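Local coordinates for protein glycosyl transferase (Staphylococcus aureus, PDB 5U02) that is a TarS-type glycosyl transferase, modelled here as a helical linker region followed by two beta-rich C-terminal domains, with three copies in the assembly, at residues I280-K285 / I290-L295; G304-V309 / V327-S332. All coordinates share one frame; numbering follows the deposited sequence.

Interaction 1: I280-K285 / I290-L295; sequences ISMKLK and IILTGL
M282 lies alongside I290 and L292, and all three side chains point the same way from one face of a two-stranded hairpin. Its CG, anti to the backbone N (chi1 180°), reaches CG2 of I290 at 3.6 Å and CD2 of L292 at 3.8 Å, so one methylene touches both the residue directly opposite and its diagonal neighbour. F340 of helix 337-340 packs on both M282 and I290. I280 faces G294, which offers no side chain, and instead its CG2 comes to within 4.2 Å of CB of L292, the two side chains crossing obliquely.

Antiparallel pairing sets this order. Strand 280-285 is the outermost strand at one end of an antiparallel sheet in the second C-terminal domain, whose family belongs to the E-set clan, and meets strand 289-294 through two hydrogen-bonded pairs, S281 with T293 and K283 with I291. The bond from I291 N to K283 O is 2.9 Å long and fairly straight (167° at the hydrogen).

The other face is more polar. S281 OG and T293 OG1 are joined by a water, 2.8 Å from S281 OG, which also donates to I291 O at 2.7 Å; that carbonyl thus accepts both the water and K283 N. Further along, K285 lays CB against CG1 of I291 (3.7 Å) before its extended chain leads away.

Interaction 2: G304-V309 / V327-S332; sequences GMASVV and VEILLS
A306 and V308 meet I329 and L331 in a buried, purely apolar contact between two strands that are not neighbours in their sheet. It is built from side-chain methyl groups alone: no hydrogen bond passes between 304-309 and 327-332. Strand 313-323 runs between them in the strand order, and it is this strand that exchanges backbone hydrogen bonds with A306 and V308, through G317 and I315.

The closer of the two meetings is that of V308 with L331, where CG2 of V308 stands 3.8 Å from CD2 of L331 and the side chains cross at about a right angle. With CG1 of V308 opposite its own carbonyl carbon (chi1 -72°), CG2 occupies the place between the backbone N and C. L331 does not aim its CB squarely at the valine; the end of the side chain brings the methyl in. A306 and I329 both point toward the opposing strand, but the short alanine leaves a looser touch, CB of A306 lying 4.5 Å from CG2 of I329.

Such a contact across an intervening strand reveals curvature. In a flat sheet, strands two places apart would stand two full strand spacings from each other, whereas CA of A306 and CA of I329 are only 7.3 Å apart, so the sheet folds inward and its concave face becomes a hydrophobic core, in keeping with the curved sheets of the E-set, immunoglobulin-like clan. I290, I343 and L346 add to this core, touching V308, V308 and I329 respectively.

Alternate residues of 304-309 serve the assembly: M305 packs on M305 of the third subunit, and S307 and V309 both touch M318 of that same neighbouring copy.

Strands 289-294 and 326-331 are adjacent in one sheet, so interactions 1 and 2 are successive parts of a single structure, their centres about 12 Å apart. Interaction 1 pairs true neighbours at the sheet's edge, largely at the surface, and combines backbone bonding with a hydrated polar face. Interaction 2 is buried, bridges strands separated by another, and relies on methyl groups alone. I290 connects them: its O probably accepts a bond from I329 N at 2.8 Å, while its CD1 packs 3.6 Å from CG1 of V308 and also against L331. The hairpin's apolar face thus runs on into the core of interaction 2. Other subunits touch only the second contact.

Interaction 1: I280-K285 / I290-L295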
loop_
_atom_site.group_PDB
_atom_site.type_symbol
_atom_site.label_atom_id
_atom_site.label_comp_id
_atom_site.label_asym_id
_atom_site.label_seq_id
_atom_site.Cartn_x
_atom_site.Cartn_y
_atom_site.Cartn_z
ATOM N N ILE A 280 -25.606 -6.513 27.108
ATOM C CA ILE A 280 -25.416 -5.094 27.379
ATOM C C ILE A 280 -26.746 -4.515 27.826
ATOM O O ILE A 280 -27.765 -4.698 27.154
ATOM C CB ILE A 280 -24.881 -4.345 26.142
ATOM C CG1 ILE A 280 -23.493 -4.876 25.758
ATOM C CG2 ILE A 280 -24.836 -2.846 26.393
ATOM C CD1 ILE A 280 -22.934 -4.279 24.498
ATOM N N SER A 281 -26.744 -3.840 28.969
ATOM C CA SER A 281 -27.926 -3.156 29.459
ATOM C C SER A 281 -27.842 -1.685 29.085
ATOM O O SER A 281 -26.752 -1.116 28.977
ATOM C CB SER A 281 -28.068 -3.300 30.975
ATOM O OG SER A 281 -27.099 -2.515 31.645
ATOM N N MET A 282 -29.006 -1.079 28.877
ATOM C CA MET A 282 -29.114 0.336 28.551
ATOM C C MET A 282 -30.069 0.965 29.549
ATOM O O MET A 282 -31.224 0.539 29.655
ATOM C CB MET A 282 -29.603 0.536 27.114
ATOM C CG MET A 282 -29.752 1.987 26.694
ATOM S SD MET A 282 -30.075 2.170 24.920
ATOM C CE MET A 282 -31.539 1.159 24.726
ATOM N N LYS A 283 -29.584 1.952 30.301
ATOM C CA LYS A 283 -30.387 2.580 31.337
ATOM C C LYS A 283 -30.209 4.090 31.287
ATOM O O LYS A 283 -29.235 4.611 30.735
ATOM C CB LYS A 283 -30.021 2.067 32.736
ATOM C CG LYS A 283 -30.207 0.571 32.931
ATOM C CD LYS A 283 -29.857 0.175 34.360
ATOM C CE LYS A 283 -29.144 -1.165 34.412
ATOM N NZ LYS A 283 -28.257 -1.281 35.611
ATOM N N LEU A 284 -31.169 4.785 31.890
ATOM C CA LEU A 284 -31.170 6.237 31.981
ATOM C C LEU A 284 -30.621 6.654 33.337
ATOM O O LEU A 284 -31.070 6.157 34.374
ATOM C CB LEU A 284 -32.584 6.787 31.787
ATOM C CG LEU A 284 -32.736 8.300 31.624
ATOM C CD1 LEU A 284 -31.934 8.777 30.425
ATOM C CD2 LEU A 284 -34.206 8.685 31.481
ATOM N N LYS A 285 -29.643 7.555 33.325
ATOM C CA LYS A 285 -29.054 8.101 34.540
ATOM C C LYS A 285 -29.308 9.602 34.548
ATOM O O LYS A 285 -28.913 10.305 33.612
ATOM C CB LYS A 285 -27.558 7.789 34.609
ATOM C CG LYS A 285 -26.819 8.435 35.772
ATOM C CD LYS A 285 -25.368 7.968 35.797
ATOM C CE LYS A 285 -24.528 8.771 36.775
ATOM N NZ LYS A 285 -23.145 8.226 36.881
ATOM N N ILE A 290 -27.304 8.333 29.059
ATOM C CA ILE A 290 -27.589 6.938 28.750
ATOM C C ILE A 290 -26.348 6.127 29.097
ATOM O O ILE A 290 -25.229 6.499 28.719
ATOM C CB ILE A 290 -27.992 6.768 27.277
ATOM C CG1 ILE A 290 -29.221 7.633 26.980
ATOM C CG2 ILE A 290 -28.280 5.304 26.954
ATOM C CD1 ILE A 290 -29.566 7.750 25.511
ATOM N N ILE A 291 -26.538 5.043 29.844
ATOM C CA ILE A 291 -25.437 4.230 30.351
ATOM C C ILE A 291 -25.527 2.847 29.720
ATOM O O ILE A 291 -26.546 2.155 29.854
ATOM C CB ILE A 291 -25.459 4.127 31.885
ATOM C CG1 ILE A 291 -25.471 5.513 32.533
ATOM C CG2 ILE A 291 -24.252 3.334 32.373
ATOM C CD1 ILE A 291 -24.234 6.327 32.242
ATOM N N LEU A 292 -24.460 2.440 29.042
ATOM C CA LEU A 292 -24.340 1.093 28.501
ATOM C C LEU A 292 -23.408 0.305 29.409
ATOM O O LEU A 292 -22.264 0.717 29.631
ATOM C CB LEU A 292 -23.803 1.119 27.073
ATOM C CG LEU A 292 -24.613 1.916 26.048
ATOM C CD1 LEU A 292 -23.956 1.818 24.683
ATOM C CD2 LEU A 292 -26.054 1.431 25.995
ATOM N N THR A 293 -23.897 -0.815 29.938
ATOM C CA THR A 293 -23.129 -1.639 30.866
ATOM C C THR A 293 -22.917 -3.023 30.268
ATOM O O THR A 293 -23.884 -3.718 29.938
ATOM C CB THR A 293 -23.833 -1.746 32.220
ATOM O OG1 THR A 293 -24.143 -0.430 32.698
ATOM C CG2 THR A 293 -22.933 -2.435 33.232
ATOM N N GLY A 294 -21.653 -3.413 30.115
ATOM C CA GLY A 294 -21.334 -4.782 29.753
ATOM C C GLY A 294 -21.584 -5.694 30.940
ATOM O O GLY A 294 -20.976 -5.511 32.009
ATOM N N LEU A 295 -22.477 -6.672 30.783
ATOM C CA LEU A 295 -22.870 -7.494 31.926
ATOM C C LEU A 295 -21.839 -8.576 32.228
ATOM O O LEU A 295 -21.496 -8.805 33.393
ATOM C CB LEU A 295 -24.242 -8.118 31.677
ATOM C CG LEU A 295 -25.345 -7.136 31.286
ATOM C CD1 LEU A 295 -26.667 -7.868 31.118
ATOM C CD2 LEU A 295 -25.462 -6.010 32.316
HETATM O O HOH W 1 -26.368 0.236 31.760
#

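Interaction 2: G304-V309 / V327-S332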
loop_
_atom_site.group_PDB
_atom_site.type_symbol
_atom_site.label_atom_id
_atom_site.label_comp_id
_atom_site.label_asym_id
_atom_site.label_seq_id
_atom_site.Cartn_x
_atom_site.Cartn_y
_atom_site.Cartn_z
ATOM N N GLY A 304 -16.558 10.182 21.469
ATOM C CA GLY A 304 -16.868 11.298 20.600
ATOM C C GLY A 304 -18.351 11.448 20.355
ATOM O O GLY A 304 -19.168 11.013 21.171
ATOM N N MET A 305 -18.708 12.042 19.220
ATOM C CA MET A 305 -20.105 12.324 18.927
ATOM C C MET A 305 -20.910 11.037 18.805
ATOM O O MET A 305 -20.421 10.015 18.315
ATOM C CB MET A 305 -20.219 13.134 17.639
ATOM C CG MET A 305 -19.528 14.480 17.718
ATOM S SD MET A 305 -19.409 15.278 16.111
ATOM C CE MET A 305 -18.281 16.613 16.499
ATOM N N ALA A 306 -22.157 11.103 19.257
ATOM C CA ALA A 306 -23.073 9.980 19.198
ATOM C C ALA A 306 -24.484 10.540 19.129
ATOM O O ALA A 306 -24.707 11.732 19.340
ATOM C CB ALA A 306 -22.895 9.047 20.401
ATOM N N SER A 307 -25.439 9.670 18.817
ATOM C CA SER A 307 -26.829 10.091 18.748
ATOM C C SER A 307 -27.727 8.896 19.028
ATOM O O SER A 307 -27.340 7.743 18.811
ATOM C CB SER A 307 -27.165 10.707 17.383
ATOM O OG SER A 307 -27.041 9.752 16.342
ATOM N N VAL A 308 -28.925 9.191 19.528
ATOM C CA VAL A 308 -29.991 8.211 19.681
ATOM C C VAL A 308 -31.165 8.660 18.825
ATOM O O VAL A 308 -31.513 9.845 18.801
ATOM C CB VAL A 308 -30.416 8.034 21.155
ATOM C CG1 VAL A 308 -29.340 7.283 21.924
ATOM C CG2 VAL A 308 -30.700 9.381 21.806
ATOM N N VAL A 309 -31.762 7.711 18.114
ATOM C CA VAL A 309 -32.813 7.990 17.147
ATOM C C VAL A 309 -34.100 7.363 17.656
ATOM O O VAL A 309 -34.130 6.173 17.996
ATOM C CB VAL A 309 -32.459 7.454 15.750
ATOM C CG1 VAL A 309 -33.621 7.671 14.792
ATOM C CG2 VAL A 309 -31.203 8.118 15.228
ATOM N N VAL A 327 -20.215 2.791 29.640
ATOM C CA VAL A 327 -20.128 3.858 28.656
ATOM C C VAL A 327 -21.230 4.860 28.953
ATOM O O VAL A 327 -22.371 4.469 29.225
ATOM C CB VAL A 327 -20.254 3.305 27.224
ATOM C CG1 VAL A 327 -20.640 4.395 26.258
ATOM C CG2 VAL A 327 -18.948 2.653 26.800
ATOM N N GLU A 328 -20.893 6.144 28.911
ATOM C CA GLU A 328 -21.853 7.212 29.140
ATOM C C GLU A 328 -22.070 7.993 27.853
ATOM O O GLU A 328 -21.107 8.379 27.182
ATOM C CB GLU A 328 -21.384 8.151 30.250
ATOM C CG GLU A 328 -22.238 9.397 30.384
ATOM C CD GLU A 328 -21.604 10.439 31.275
ATOM O OE1 GLU A 328 -21.750 10.331 32.506
ATOM O OE2 GLU A 328 -20.952 11.360 30.743
ATOM N N ILE A 329 -23.332 8.227 27.519
ATOM C CA ILE A 329 -23.703 9.073 26.396
ATOM C C ILE A 329 -24.389 10.290 26.994
ATOM O O ILE A 329 -25.537 10.207 27.445
ATOM C CB ILE A 329 -24.602 8.346 25.391
ATOM C CG1 ILE A 329 -23.854 7.150 24.788
ATOM C CG2 ILE A 329 -25.045 9.305 24.292
ATOM C CD1 ILE A 329 -24.685 6.303 23.848
ATOM N N LEU A 330 -23.670 11.412 27.029
ATOM C CA LEU A 330 -24.188 12.669 27.569
ATOM C C LEU A 330 -25.003 13.357 26.483
ATOM O O LEU A 330 -24.449 13.938 25.548
ATOM C CB LEU A 330 -23.044 13.554 28.049
ATOM C CG LEU A 330 -23.410 14.942 28.577
ATOM C CD1 LEU A 330 -24.333 14.830 29.782
ATOM C CD2 LEU A 330 -22.159 15.747 28.922
ATOM N N LEU A 331 -26.328 13.298 26.610
ATOM C CA LEU A 331 -27.222 13.818 25.585
ATOM C C LEU A 331 -27.247 15.344 25.598
ATOM O O LEU A 331 -26.921 15.993 26.596
ATOM C CB LEU A 331 -28.637 13.280 25.789
ATOM C CG LEU A 331 -28.812 11.772 25.665
ATOM C CD1 LEU A 331 -30.228 11.387 26.034
ATOM C CD2 LEU A 331 -28.486 11.335 24.248
ATOM N N SER A 332 -27.659 15.918 24.464
ATOM C CA SER A 332 -27.733 17.367 24.324
ATOM C C SER A 332 -28.972 17.962 24.978
ATOM O O SER A 332 -29.047 19.189 25.120
ATOM C CB SER A 332 -27.710 17.758 22.847
ATOM O OG SER A 332 -28.913 17.368 22.209
#